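Local atomic coordinates of mevalonate kinase, putative (Leishmania major, PDB entry 2HFS), a protein that probably catalyses the ATP-dependent phosphorylation of (R)-mevalonate to (R)-5-phosphomevalonate, a step on the way to isopentenyl diphosphate. Residues 30-35 against 206-211; 66-71 against 316-321; 96-101 against 127-132; 145-150 against 156-161. All blocks are in the same frame, centred on the assembly; numbering follows the deposited sequence.

In the fold
Interaction 4 is the central member of the set, its centre about 10 Å from that of the chain, and it gathers the polar groups that probably belong to the active site. The other three spread around it. Between interactions 2 and 4 the nearest atoms are about 5 Å apart. Between interactions 1 and 4 the nearest atoms are about 7 Å apart, and between interactions 3 and 4 about 8 Å. Interactions 1 and 3 lie on opposite sides of the chain's centre, with their own centres about 40 Å apart. Interaction 2 joins the turn before helix 70-88 to strand 318-324, whereas interaction 3 packs strand 97-103 against the end of helix 114-130, the helix that also lines interaction 4.

Interaction 1 (30-35 against 206-211); sequences VVHGAE and NDVHKM
V31 makes the first touch, its CG1 methyl lying 3.8 Å from NE2 of H209 and meeting that ring obliquely. The methyl is held out by a first torsion that sets CG1 opposite the backbone N (chi1 172°), and the two side chains cross at about a right angle. H32 follows and gives more to the contact. Its CE1 comes within 3.4 Å of ND1 of H209, and its NE2 is 3.8 Å from CE1 of the same residue. The two imidazoles have centroids 4.9 Å apart and planes at 54°, an oblique pairing of the two rings. No hydrogen bond links the rings; H32 instead turns its ND1 to the amine of K212, just past the end of the helical segment, and this bond helps fix the rotation of its ring. The contact joins the loop between the antiparallel strands 17-25 and 36-52 to helix 201-214: a loop of the mixed-sheet part of this GHMP kinase fold packed on the helix that follows strand 188-194. V208, the residue before H209 on the helix, brings CG1 to 4.3 Å from H32 NE2, oblique to that ring. F219, from helix 216-239, meets the H32 ring as well and also touches V208. Beyond H32 the backbone turns at G33, whose N bonds back to V30 O at 3.1 Å.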
loop_
_atom_site.group_PDB
_atom_site.type_symbol
_atom_site.label_atom_id
_atom_site.label_comp_id
_atom_site.label_asym_id
_atom_site.label_seq_id
_atom_site.Cartn_x
_atom_site.Cartn_y
_atom_site.Cartn_z
ATOM N N VAL A 30 -14.762 -3.183 -3.004
ATOM C CA VAL A 30 -14.543 -1.960 -3.769
ATOM C C VAL A 30 -14.673 -2.168 -5.293
ATOM O O VAL A 30 -15.147 -1.279 -6.015
ATOM C CB VAL A 30 -13.164 -1.345 -3.411
ATOM C CG1 VAL A 30 -12.008 -2.281 -3.848
ATOM C CG2 VAL A 30 -13.009 0.040 -4.000
ATOM N N VAL A 31 -14.243 -3.336 -5.768
ATOM C CA VAL A 31 -14.388 -3.736 -7.166
ATOM C C VAL A 31 -15.859 -3.670 -7.606
ATOM O O VAL A 31 -16.150 -3.427 -8.777
ATOM C CB VAL A 31 -13.785 -5.145 -7.387
ATOM C CG1 VAL A 31 -14.082 -5.707 -8.784
ATOM C CG2 VAL A 31 -12.283 -5.106 -7.128
ATOM N N HIS A 32 -16.768 -3.849 -6.644
ATOM C CA HIS A 32 -18.202 -3.920 -6.918
ATOM C C HIS A 32 -18.958 -2.674 -6.475
ATOM O O HIS A 32 -20.199 -2.672 -6.400
ATOM C CB HIS A 32 -18.773 -5.209 -6.316
ATOM C CG HIS A 32 -18.130 -6.435 -6.877
ATOM N ND1 HIS A 32 -18.703 -7.177 -7.885
ATOM C CD2 HIS A 32 -16.922 -6.997 -6.631
ATOM C CE1 HIS A 32 -17.897 -8.176 -8.205
ATOM N NE2 HIS A 32 -16.801 -8.076 -7.476
ATOM N N GLY A 33 -18.199 -1.620 -6.177
ATOM C CA GLY A 33 -18.760 -0.288 -5.996
ATOM C C GLY A 33 -18.804 0.196 -4.568
ATOM O O GLY A 33 -19.330 1.271 -4.301
ATOM N N ALA A 34 -18.252 -0.595 -3.650
ATOM C CA ALA A 34 -18.277 -0.248 -2.229
ATOM C C ALA A 34 -17.174 0.755 -1.938
ATOM O O ALA A 34 -16.199 0.836 -2.673
ATOM C CB ALA A 34 -18.111 -1.508 -1.375
ATOM N N GLU A 35 -17.332 1.538 -0.883
ATOM C CA GLU A 35 -16.278 2.468 -0.476
ATOM C C GLU A 35 -15.183 1.680 0.246
ATOM O O GLU A 35 -15.475 0.699 0.935
ATOM C CB GLU A 35 -16.828 3.550 0.451
ATOM C CG GLU A 35 -18.032 4.335 -0.080
ATOM C CD GLU A 35 -18.420 5.503 0.815
ATOM O OE1 GLU A 35 -17.917 5.619 1.955
ATOM O OE2 GLU A 35 -19.239 6.329 0.380
ATOM N N ASN A 206 -11.043 -12.314 -9.891
ATOM C CA ASN A 206 -11.893 -13.054 -10.833
ATOM C C ASN A 206 -12.634 -14.236 -10.205
ATOM O O ASN A 206 -13.801 -14.499 -10.545
ATOM C CB ASN A 206 -11.095 -13.438 -12.069
ATOM C CG ASN A 206 -10.613 -12.222 -12.823
ATOM O OD1 ASN A 206 -11.344 -11.231 -12.958
ATOM N ND2 ASN A 206 -9.382 -12.280 -13.323
ATOM N N ASP A 207 -11.988 -14.916 -9.262
ATOM C CA ASP A 207 -12.685 -15.893 -8.413
ATOM C C ASP A 207 -13.884 -15.258 -7.697
ATOM O O ASP A 207 -14.938 -15.877 -7.595
ATOM C CB ASP A 207 -11.745 -16.521 -7.378
ATOM C CG ASP A 207 -10.873 -17.618 -7.961
ATOM O OD1 ASP A 207 -10.977 -17.904 -9.170
ATOM O OD2 ASP A 207 -10.034 -18.234 -7.283
ATOM N N VAL A 208 -13.718 -14.029 -7.200
ATOM C CA VAL A 208 -14.820 -13.321 -6.539
ATOM C C VAL A 208 -15.933 -12.994 -7.545
ATOM O O VAL A 208 -17.122 -13.143 -7.230
ATOM C CB VAL A 208 -14.333 -12.066 -5.739
ATOM C CG1 VAL A 208 -15.502 -11.365 -5.035
ATOM C CG2 VAL A 208 -13.288 -12.465 -4.712
ATOM N N HIS A 209 -15.559 -12.577 -8.758
ATOM C CA HIS A 209 -16.566 -12.294 -9.806
ATOM C C HIS A 209 -17.406 -13.519 -10.107
ATOM O O HIS A 209 -18.632 -13.432 -10.240
ATOM C CB HIS A 209 -15.897 -11.870 -11.109
ATOM C CG HIS A 209 -15.541 -10.415 -11.181
ATOM N ND1 HIS A 209 -16.475 -9.405 -11.068
ATOM C CD2 HIS A 209 -14.355 -9.803 -11.415
ATOM C CE1 HIS A 209 -15.874 -8.234 -11.196
ATOM N NE2 HIS A 209 -14.588 -8.447 -11.410
ATOM N N LYS A 210 -16.726 -14.653 -10.238
ATOM C CA LYS A 210 -17.367 -15.928 -10.485
ATOM C C LYS A 210 -18.338 -16.307 -9.351
ATOM O O LYS A 210 -19.466 -16.738 -9.608
ATOM C CB LYS A 210 -16.302 -17.010 -10.693
HETATM N N MSE A 211 -17.918 -16.128 -8.100
HETATM C CA MSE A 211 -18.818 -16.443 -6.993
HETATM C C MSE A 211 -20.080 -15.580 -7.053
HETATM O O MSE A 211 -21.184 -16.046 -6.761
HETATM C CB MSE A 211 -18.122 -16.260 -5.647
HETATM C CG MSE A 211 -19.047 -16.583 -4.483
HETATM SE SE MSE A 211 -18.493 -15.584 -2.933
HETATM C CE MSE A 211 -19.898 -16.214 -1.625
#

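Interaction 2 (66-71 against 316-321); sequences AIPGYI and AKFIWR
The phenyl ring of F318 has the CG2 methyl of I67 on one face and CG of its own neighbour K317 on the other. The methyl sits almost on the ring normal, 3.6 Å from CG2 to the centroid and only 5° off axis, a CH-pi contact centred so well that CG2 is nearly equidistant from the six ring carbons. CG of K317 lies further out, toward the rim of its face. The same I67 methyl serves W320 differently: it meets that indole at its edge, near the ring plane, with CG2 3.9 Å from CZ2, while CB of F318 lies over one indole face. Thus a single methyl is wedged between the phenyl face and the indole edge. In I67 this branch is anti to the carbonyl carbon, and CG1 stands between the backbone N and C (chi1 56°), which lets CG2 lead toward the strand. P68 adds a lesser touch, its CD 3.9 Å from CE2 of F318 and oblique to the ring. I67 and P68 begin a type II turn closed by Y70 N to I67 O at 3.2 Å, and G69 is the N-cap of helix 70-88. The I67 backbone also bonds to P108. On the other side, K317 and F318 both face G194, a classic beta bulge at the start of strand 318-324, one of the two edge strands of the four-stranded antiparallel sheet. The turn thus meets that edge strand as a surface junction between the N-terminal and C-terminal regions of the GHMP kinase fold.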
loop_
_atom_site.group_PDB
_atom_site.type_symbol
_atom_site.label_atom_id
_atom_site.label_comp_id
_atom_site.label_asym_id
_atom_site.label_seq_id
_atom_site.Cartn_x
_atom_site.Cartn_y
_atom_site.Cartn_z
ATOM N N ALA A 66 14.108 -4.814 1.826
ATOM C CA ALA A 66 13.108 -5.729 1.315
ATOM C C ALA A 66 13.271 -7.131 1.908
ATOM O O ALA A 66 14.371 -7.526 2.307
ATOM C CB ALA A 66 13.166 -5.763 -0.206
ATOM N N ILE A 67 12.164 -7.863 2.010
ATOM C CA ILE A 67 12.242 -9.276 2.438
ATOM C C ILE A 67 13.128 -10.061 1.462
ATOM O O ILE A 67 13.302 -9.632 0.318
ATOM C CB ILE A 67 10.822 -9.912 2.525
ATOM C CG1 ILE A 67 10.076 -9.794 1.192
ATOM C CG2 ILE A 67 10.033 -9.263 3.637
ATOM C CD1 ILE A 67 8.996 -10.824 1.028
ATOM N N PRO A 68 13.666 -11.208 1.890
ATOM C CA PRO A 68 14.578 -11.976 1.040
ATOM C C PRO A 68 13.992 -12.359 -0.309
ATOM O O PRO A 68 12.884 -12.913 -0.380
ATOM C CB PRO A 68 14.862 -13.229 1.869
ATOM C CG PRO A 68 14.663 -12.797 3.275
ATOM C CD PRO A 68 13.483 -11.850 3.206
ATOM N N GLY A 69 14.744 -12.051 -1.369
ATOM C CA GLY A 69 14.359 -12.378 -2.749
ATOM C C GLY A 69 13.447 -11.398 -3.469
ATOM O O GLY A 69 13.293 -11.483 -4.701
ATOM N N TYR A 70 12.831 -10.486 -2.715
ATOM C CA TYR A 70 11.857 -9.557 -3.277
ATOM C C TYR A 70 12.480 -8.672 -4.353
ATOM O O TYR A 70 11.914 -8.527 -5.429
ATOM C CB TYR A 70 11.178 -8.690 -2.208
ATOM C CG TYR A 70 10.262 -7.621 -2.815
ATOM C CD1 TYR A 70 8.900 -7.848 -2.952
ATOM C CD2 TYR A 70 10.776 -6.392 -3.267
ATOM C CE1 TYR A 70 8.056 -6.892 -3.525
ATOM C CE2 TYR A 70 9.929 -5.419 -3.857
ATOM C CZ TYR A 70 8.571 -5.686 -3.959
ATOM O OH TYR A 70 7.701 -4.765 -4.499
ATOM N N ILE A 71 13.623 -8.068 -4.052
ATOM C CA ILE A 71 14.210 -7.132 -5.012
ATOM C C ILE A 71 14.622 -7.851 -6.302
ATOM O O ILE A 71 14.376 -7.349 -7.396
ATOM C CB ILE A 71 15.364 -6.316 -4.397
ATOM C CG1 ILE A 71 14.800 -5.254 -3.432
ATOM C CG2 ILE A 71 16.213 -5.663 -5.510
ATOM C CD1 ILE A 71 15.848 -4.495 -2.670
ATOM N N ALA A 316 3.378 -15.954 11.229
ATOM C CA ALA A 316 3.773 -14.549 11.118
ATOM C C ALA A 316 5.252 -14.391 10.721
ATOM O O ALA A 316 6.115 -14.063 11.553
ATOM C CB ALA A 316 3.425 -13.775 12.383
ATOM N N LYS A 317 5.509 -14.603 9.429
ATOM C CA LYS A 317 6.864 -14.664 8.851
ATOM C C LYS A 317 7.659 -13.345 9.014
ATOM O O LYS A 317 8.860 -13.353 9.283
ATOM C CB LYS A 317 6.770 -15.077 7.372
ATOM C CG LYS A 317 7.944 -15.947 6.890
ATOM C CD LYS A 317 7.764 -16.447 5.448
ATOM C CE LYS A 317 8.714 -17.623 5.118
ATOM N NZ LYS A 317 8.170 -18.982 5.487
ATOM N N PHE A 318 6.966 -12.229 8.872
ATOM C CA PHE A 318 7.565 -10.916 8.918
ATOM C C PHE A 318 6.625 -10.061 9.724
ATOM O O PHE A 318 5.417 -10.088 9.491
ATOM C CB PHE A 318 7.712 -10.349 7.503
ATOM C CG PHE A 318 8.498 -11.241 6.571
ATOM C CD1 PHE A 318 7.857 -11.949 5.564
ATOM C CD2 PHE A 318 9.880 -11.394 6.726
ATOM C CE1 PHE A 318 8.568 -12.777 4.706
ATOM C CE2 PHE A 318 10.602 -12.223 5.868
ATOM C CZ PHE A 318 9.943 -12.912 4.866
ATOM N N ILE A 319 7.169 -9.342 10.701
ATOM C CA ILE A 319 6.352 -8.486 11.556
ATOM C C ILE A 319 6.914 -7.082 11.547
ATOM O O ILE A 319 8.106 -6.871 11.789
ATOM C CB ILE A 319 6.253 -9.032 13.013
ATOM C CG1 ILE A 319 5.819 -10.503 13.016
ATOM C CG2 ILE A 319 5.283 -8.156 13.832
ATOM C CD1 ILE A 319 6.135 -11.284 14.343
ATOM N N TRP A 320 6.045 -6.121 11.274
ATOM C CA TRP A 320 6.439 -4.735 11.149
ATOM C C TRP A 320 5.559 -3.867 12.039
ATOM O O TRP A 320 4.368 -4.156 12.234
ATOM C CB TRP A 320 6.335 -4.285 9.685
ATOM C CG TRP A 320 7.111 -5.170 8.739
ATOM C CD1 TRP A 320 8.468 -5.423 8.760
ATOM C CD2 TRP A 320 6.578 -5.931 7.640
ATOM N NE1 TRP A 320 8.802 -6.286 7.737
ATOM C CE2 TRP A 320 7.665 -6.623 7.038
ATOM C CE3 TRP A 320 5.290 -6.117 7.115
ATOM C CZ2 TRP A 320 7.504 -7.451 5.926
ATOM C CZ3 TRP A 320 5.125 -6.948 6.007
ATOM C CH2 TRP A 320 6.222 -7.609 5.425
ATOM N N ARG A 321 6.156 -2.834 12.614
ATOM C CA ARG A 321 5.408 -1.809 13.333
ATOM C C ARG A 321 5.309 -0.636 12.391
ATOM O O ARG A 321 6.312 -0.006 12.070
ATOM C CB ARG A 321 6.122 -1.369 14.607
ATOM C CG ARG A 321 6.411 -2.498 15.569
ATOM C CD ARG A 321 7.283 -2.084 16.739
ATOM N NE ARG A 321 7.853 -3.242 17.425
ATOM C CZ ARG A 321 7.523 -3.607 18.653
ATOM N NH1 ARG A 321 6.621 -2.903 19.328
ATOM N NH2 ARG A 321 8.087 -4.673 19.216
#

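Interaction 3 (96-101 against 127-132); sequences DGLKMF and SELYQL
The carbonyl O of E128, one residue before the pair L129 and Y130 that meets L98, is gripped by two N-H groups of Q131: the backbone N at 3.0 Å and the side-chain NE2 at 2.9 Å. The side-chain bond is nearly straight (169° at the hydrogen), lies in the carbonyl plane on a lone pair, and keeps close to the amide plane of Q131. With L132 N reaching back to S127 O, the backbone bonds make a Schellman motif at the C-terminal end of helix 114-130, the helix following strand 97-103 in the N-terminal domain of GHMP kinases. Positive phi at Q131 turns the chain out of the helix there. The side chains just inside this end pack against the strand. L98, buried, points from strand 97-103 toward the helix and forks its two methyls around the end of Y130. CD1 lies near the plane of the phenol at its edge, 3.7 Å from OH and 4.1 Å from CE2, while CD2 is 3.8 Å from that same OH. Y130 and L98 approach from opposite directions, and Y130 further packs on P7 and V91. L126, a turn earlier on the helix, and L58 of the adjacent strand also touch L98. L129 slides past L98 in the opposite sense, and here the packing is tight: L98 CD2 and L129 CD2 are 3.4 Å apart, closer than two methyl carbons usually come.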
loop_
_atom_site.group_PDB
_atom_site.type_symbol
_atom_site.label_atom_id
_atom_site.label_comp_id
_atom_site.label_asym_id
_atom_site.label_seq_id
_atom_site.Cartn_x
_atom_site.Cartn_y
_atom_site.Cartn_z
ATOM N N ASP A 96 24.493 11.505 -20.902
ATOM C CA ASP A 96 24.763 11.394 -19.469
ATOM C C ASP A 96 23.565 10.756 -18.795
ATOM O O ASP A 96 22.421 11.127 -19.063
ATOM C CB ASP A 96 24.977 12.764 -18.835
ATOM C CG ASP A 96 26.180 13.480 -19.376
ATOM O OD1 ASP A 96 27.070 12.805 -19.953
ATOM O OD2 ASP A 96 26.313 14.724 -19.258
ATOM N N GLY A 97 23.839 9.826 -17.890
ATOM C CA GLY A 97 22.790 9.086 -17.218
ATOM C C GLY A 97 22.601 9.578 -15.800
ATOM O O GLY A 97 22.954 10.717 -15.467
ATOM N N LEU A 98 22.032 8.706 -14.973
ATOM C CA LEU A 98 21.775 9.000 -13.575
ATOM C C LEU A 98 22.191 7.824 -12.698
ATOM O O LEU A 98 22.016 6.660 -13.064
ATOM C CB LEU A 98 20.272 9.284 -13.341
ATOM C CG LEU A 98 19.617 10.510 -14.008
ATOM C CD1 LEU A 98 18.107 10.547 -13.760
ATOM C CD2 LEU A 98 20.229 11.831 -13.555
ATOM N N LYS A 99 22.717 8.135 -11.525
ATOM C CA LYS A 99 22.843 7.142 -10.486
ATOM C C LYS A 99 21.660 7.319 -9.552
ATOM O O LYS A 99 21.384 8.439 -9.116
ATOM C CB LYS A 99 24.166 7.310 -9.735
ATOM C CG LYS A 99 25.345 6.685 -10.491
ATOM C CD LYS A 99 26.693 7.024 -9.853
ATOM C CE LYS A 99 27.136 5.993 -8.853
ATOM N NZ LYS A 99 28.528 6.275 -8.379
HETATM N N MSE A 100 20.986 6.209 -9.261
HETATM C CA MSE A 100 19.782 6.179 -8.432
HETATM C C MSE A 100 20.108 5.401 -7.154
HETATM O O MSE A 100 20.562 4.247 -7.209
HETATM C CB MSE A 100 18.660 5.490 -9.218
HETATM C CG MSE A 100 17.293 5.559 -8.569
HETATM SE SE MSE A 100 15.909 4.679 -9.679
HETATM C CE MSE A 100 14.497 4.894 -8.420
ATOM N N PHE A 101 19.904 6.026 -6.001
ATOM C CA PHE A 101 20.014 5.297 -4.738
ATOM C C PHE A 101 18.622 5.109 -4.153
ATOM O O PHE A 101 17.878 6.081 -4.048
ATOM C CB PHE A 101 20.916 6.046 -3.761
ATOM C CG PHE A 101 21.015 5.387 -2.412
ATOM C CD1 PHE A 101 21.996 4.418 -2.170
ATOM C CD2 PHE A 101 20.136 5.731 -1.387
ATOM C CE1 PHE A 101 22.096 3.797 -0.922
ATOM C CE2 PHE A 101 20.222 5.105 -0.126
ATOM C CZ PHE A 101 21.198 4.147 0.104
ATOM N N SER A 127 11.522 15.218 -10.374
ATOM C CA SER A 127 11.004 16.574 -10.316
ATOM C C SER A 127 12.057 17.494 -9.715
ATOM O O SER A 127 12.307 18.585 -10.239
ATOM C CB SER A 127 9.713 16.647 -9.491
ATOM O OG SER A 127 9.208 17.978 -9.483
ATOM N N GLU A 128 12.692 17.051 -8.631
ATOM C CA GLU A 128 13.750 17.867 -8.050
ATOM C C GLU A 128 14.875 18.116 -9.047
ATOM O O GLU A 128 15.220 19.262 -9.322
ATOM C CB GLU A 128 14.333 17.282 -6.767
ATOM C CG GLU A 128 15.398 18.206 -6.188
ATOM C CD GLU A 128 15.948 17.808 -4.839
ATOM O OE1 GLU A 128 15.385 16.921 -4.183
ATOM O OE2 GLU A 128 16.964 18.415 -4.428
ATOM N N LEU A 129 15.437 17.038 -9.590
ATOM C CA LEU A 129 16.681 17.134 -10.327
ATOM C C LEU A 129 16.498 17.899 -11.626
ATOM O O LEU A 129 17.373 18.669 -12.024
ATOM C CB LEU A 129 17.238 15.747 -10.605
ATOM C CG LEU A 129 18.732 15.731 -10.957
ATOM C CD1 LEU A 129 19.521 15.651 -9.672
ATOM C CD2 LEU A 129 19.027 14.524 -11.809
ATOM N N TYR A 130 15.344 17.697 -12.263
ATOM C CA TYR A 130 14.996 18.387 -13.506
ATOM C C TYR A 130 14.201 19.680 -13.259
ATOM O O TYR A 130 13.803 20.379 -14.209
ATOM C CB TYR A 130 14.278 17.407 -14.456
ATOM C CG TYR A 130 15.232 16.319 -14.932
ATOM C CD1 TYR A 130 15.888 16.431 -16.150
ATOM C CD2 TYR A 130 15.513 15.201 -14.128
ATOM C CE1 TYR A 130 16.792 15.445 -16.578
ATOM C CE2 TYR A 130 16.422 14.223 -14.535
ATOM C CZ TYR A 130 17.064 14.360 -15.752
ATOM O OH TYR A 130 17.934 13.375 -16.155
ATOM N N GLN A 131 14.008 20.007 -11.981
ATOM C CA GLN A 131 13.228 21.174 -11.535
ATOM C C GLN A 131 11.907 21.302 -12.292
ATOM O O GLN A 131 11.646 22.310 -12.961
ATOM C CB GLN A 131 14.045 22.481 -11.628
ATOM C CG GLN A 131 15.208 22.606 -10.656
ATOM C CD GLN A 131 14.777 22.932 -9.246
ATOM O OE1 GLN A 131 14.454 24.077 -8.941
ATOM N NE2 GLN A 131 14.797 21.929 -8.374
ATOM N N LEU A 132 11.071 20.275 -12.170
ATOM C CA LEU A 132 9.832 20.209 -12.940
ATOM C C LEU A 132 8.679 20.807 -12.161
ATOM O O LEU A 132 7.614 21.065 -12.736
ATOM C CB LEU A 132 9.495 18.763 -13.314
ATOM C CG LEU A 132 10.562 17.970 -14.073
ATOM C CD1 LEU A 132 10.147 16.523 -14.219
ATOM C CD2 LEU A 132 10.879 18.617 -15.443
#

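Interaction 4 (145-150 against 156-161); sequences VGEGGY and GADNTA
In E147, CG lies anti to the carbonyl carbon (chi1 -85°) and the chain then folds at chi2 (-74°), which brings the carboxylate across to D158, whose own CG also lies anti to its carbonyl carbon. The side chains cross at about a right angle. The nearest approach is not between the acids' oxygens but from E147 OE1 to D158 CB, at 4.0 Å; OE1 and D158 OD2 stay 4.4 Å apart. A water bridges them, donating to E147 OE1 and to D158 OD2 at 2.9 Å each and giving one hydrogen to each acid. Each carboxylate spends its other oxygen elsewhere: E147 OE2 bonds to S115 OG at the start of helix 114-130, and D158 OD1 makes a salt bridge with K21 of strand 17-25. In GHMP kinases of the mevalonate kinase type, an aspartate with a lysine beside it, and a glutamate with a serine from the glycine-rich loop, lie at the phosphoryl-transfer site, and this grouping is consistent with that site. D158 stands in the first turn of helix 157-164, whose N-cap is G156. The carbonyl O of G156 receives both T160 N and T160 OG1, the hydroxyl at 2.9 Å and 41° above the carbonyl plane. N159 looks back toward E147 as well, its OD1 4.4 Å from E147 CG, while its ND2 is held by N140 OD1 of helix 136-146; N140 ND2 bonds in turn to T160 OG1.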
loop_
_atom_site.group_PDB
_atom_site.type_symbol
_atom_site.label_atom_id
_atom_site.label_comp_id
_atom_site.label_asym_id
_atom_site.label_seq_id
_atom_site.Cartn_x
_atom_site.Cartn_y
_atom_site.Cartn_z
ATOM N N VAL A 145 1.510 5.937 -14.148
ATOM C CA VAL A 145 2.024 5.498 -15.443
ATOM C C VAL A 145 3.096 4.439 -15.175
ATOM O O VAL A 145 3.112 3.382 -15.806
ATOM C CB VAL A 145 2.580 6.698 -16.270
ATOM C CG1 VAL A 145 3.572 6.239 -17.344
ATOM C CG2 VAL A 145 1.438 7.530 -16.862
ATOM N N GLY A 146 3.956 4.711 -14.195
ATOM C CA GLY A 146 5.086 3.833 -13.939
ATOM C C GLY A 146 4.659 2.503 -13.371
ATOM O O GLY A 146 5.269 1.476 -13.668
ATOM N N GLU A 147 3.619 2.534 -12.533
ATOM C CA GLU A 147 3.011 1.329 -11.966
ATOM C C GLU A 147 2.552 0.377 -13.073
ATOM O O GLU A 147 2.328 -0.816 -12.838
ATOM C CB GLU A 147 1.820 1.714 -11.091
ATOM C CG GLU A 147 2.175 2.073 -9.659
ATOM C CD GLU A 147 2.526 0.844 -8.841
ATOM O OE1 GLU A 147 1.667 0.395 -8.041
ATOM O OE2 GLU A 147 3.650 0.317 -9.012
ATOM N N GLY A 148 2.402 0.919 -14.278
ATOM C CA GLY A 148 2.116 0.108 -15.466
ATOM C C GLY A 148 3.219 -0.887 -15.799
ATOM O O GLY A 148 2.991 -1.823 -16.552
ATOM N N GLY A 149 4.419 -0.676 -15.250
ATOM C CA GLY A 149 5.562 -1.567 -15.484
ATOM C C GLY A 149 5.615 -2.789 -14.576
ATOM O O GLY A 149 6.303 -3.771 -14.875
ATOM N N TYR A 150 4.907 -2.717 -13.454
ATOM C CA TYR A 150 4.730 -3.866 -12.560
ATOM C C TYR A 150 3.452 -4.635 -12.918
ATOM O O TYR A 150 2.526 -4.069 -13.526
ATOM C CB TYR A 150 4.673 -3.416 -11.099
ATOM C CG TYR A 150 5.985 -2.944 -10.515
ATOM C CD1 TYR A 150 6.355 -1.603 -10.572
ATOM C CD2 TYR A 150 6.849 -3.839 -9.878
ATOM C CE1 TYR A 150 7.568 -1.165 -10.020
ATOM C CE2 TYR A 150 8.066 -3.408 -9.330
ATOM C CZ TYR A 150 8.417 -2.071 -9.412
ATOM O OH TYR A 150 9.605 -1.630 -8.851
ATOM N N GLY A 156 -5.154 2.467 -8.827
ATOM C CA GLY A 156 -4.838 3.827 -8.424
ATOM C C GLY A 156 -4.594 4.003 -6.932
ATOM O O GLY A 156 -3.947 4.974 -6.521
ATOM N N ALA A 157 -5.100 3.079 -6.115
ATOM C CA ALA A 157 -5.023 3.243 -4.660
ATOM C C ALA A 157 -3.605 3.213 -4.117
ATOM O O ALA A 157 -3.321 3.874 -3.123
ATOM C CB ALA A 157 -5.907 2.235 -3.920
ATOM N N ASP A 158 -2.715 2.463 -4.764
ATOM C CA ASP A 158 -1.351 2.364 -4.248
ATOM C C ASP A 158 -0.575 3.661 -4.487
ATOM O O ASP A 158 0.018 4.200 -3.558
ATOM C CB ASP A 158 -0.605 1.166 -4.836
ATOM C CG ASP A 158 -1.147 -0.166 -4.352
ATOM O OD1 ASP A 158 -2.246 -0.217 -3.719
ATOM O OD2 ASP A 158 -0.527 -1.234 -4.576
ATOM N N ASN A 159 -0.595 4.159 -5.725
ATOM C CA ASN A 159 0.061 5.427 -6.040
ATOM C C ASN A 159 -0.539 6.602 -5.288
ATOM O O ASN A 159 0.183 7.496 -4.847
ATOM C CB ASN A 159 0.151 5.716 -7.547
ATOM C CG ASN A 159 -1.143 5.468 -8.292
ATOM O OD1 ASN A 159 -1.426 4.336 -8.720
ATOM N ND2 ASN A 159 -1.913 6.533 -8.515
ATOM N N THR A 160 -1.854 6.594 -5.118
ATOM C CA THR A 160 -2.500 7.715 -4.457
ATOM C C THR A 160 -2.094 7.754 -2.969
ATOM O O THR A 160 -1.770 8.816 -2.426
ATOM C CB THR A 160 -4.038 7.644 -4.655
ATOM O OG1 THR A 160 -4.352 7.757 -6.058
ATOM C CG2 THR A 160 -4.702 8.881 -4.063
ATOM N N ALA A 161 -2.086 6.599 -2.303
ATOM C CA ALA A 161 -1.617 6.530 -0.919
ATOM C C ALA A 161 -0.133 6.912 -0.814
ATOM O O ALA A 161 0.277 7.652 0.085
ATOM C CB ALA A 161 -1.819 5.102 -0.363
HETATM O O HOH W 1 2.154 -0.978 -5.583
#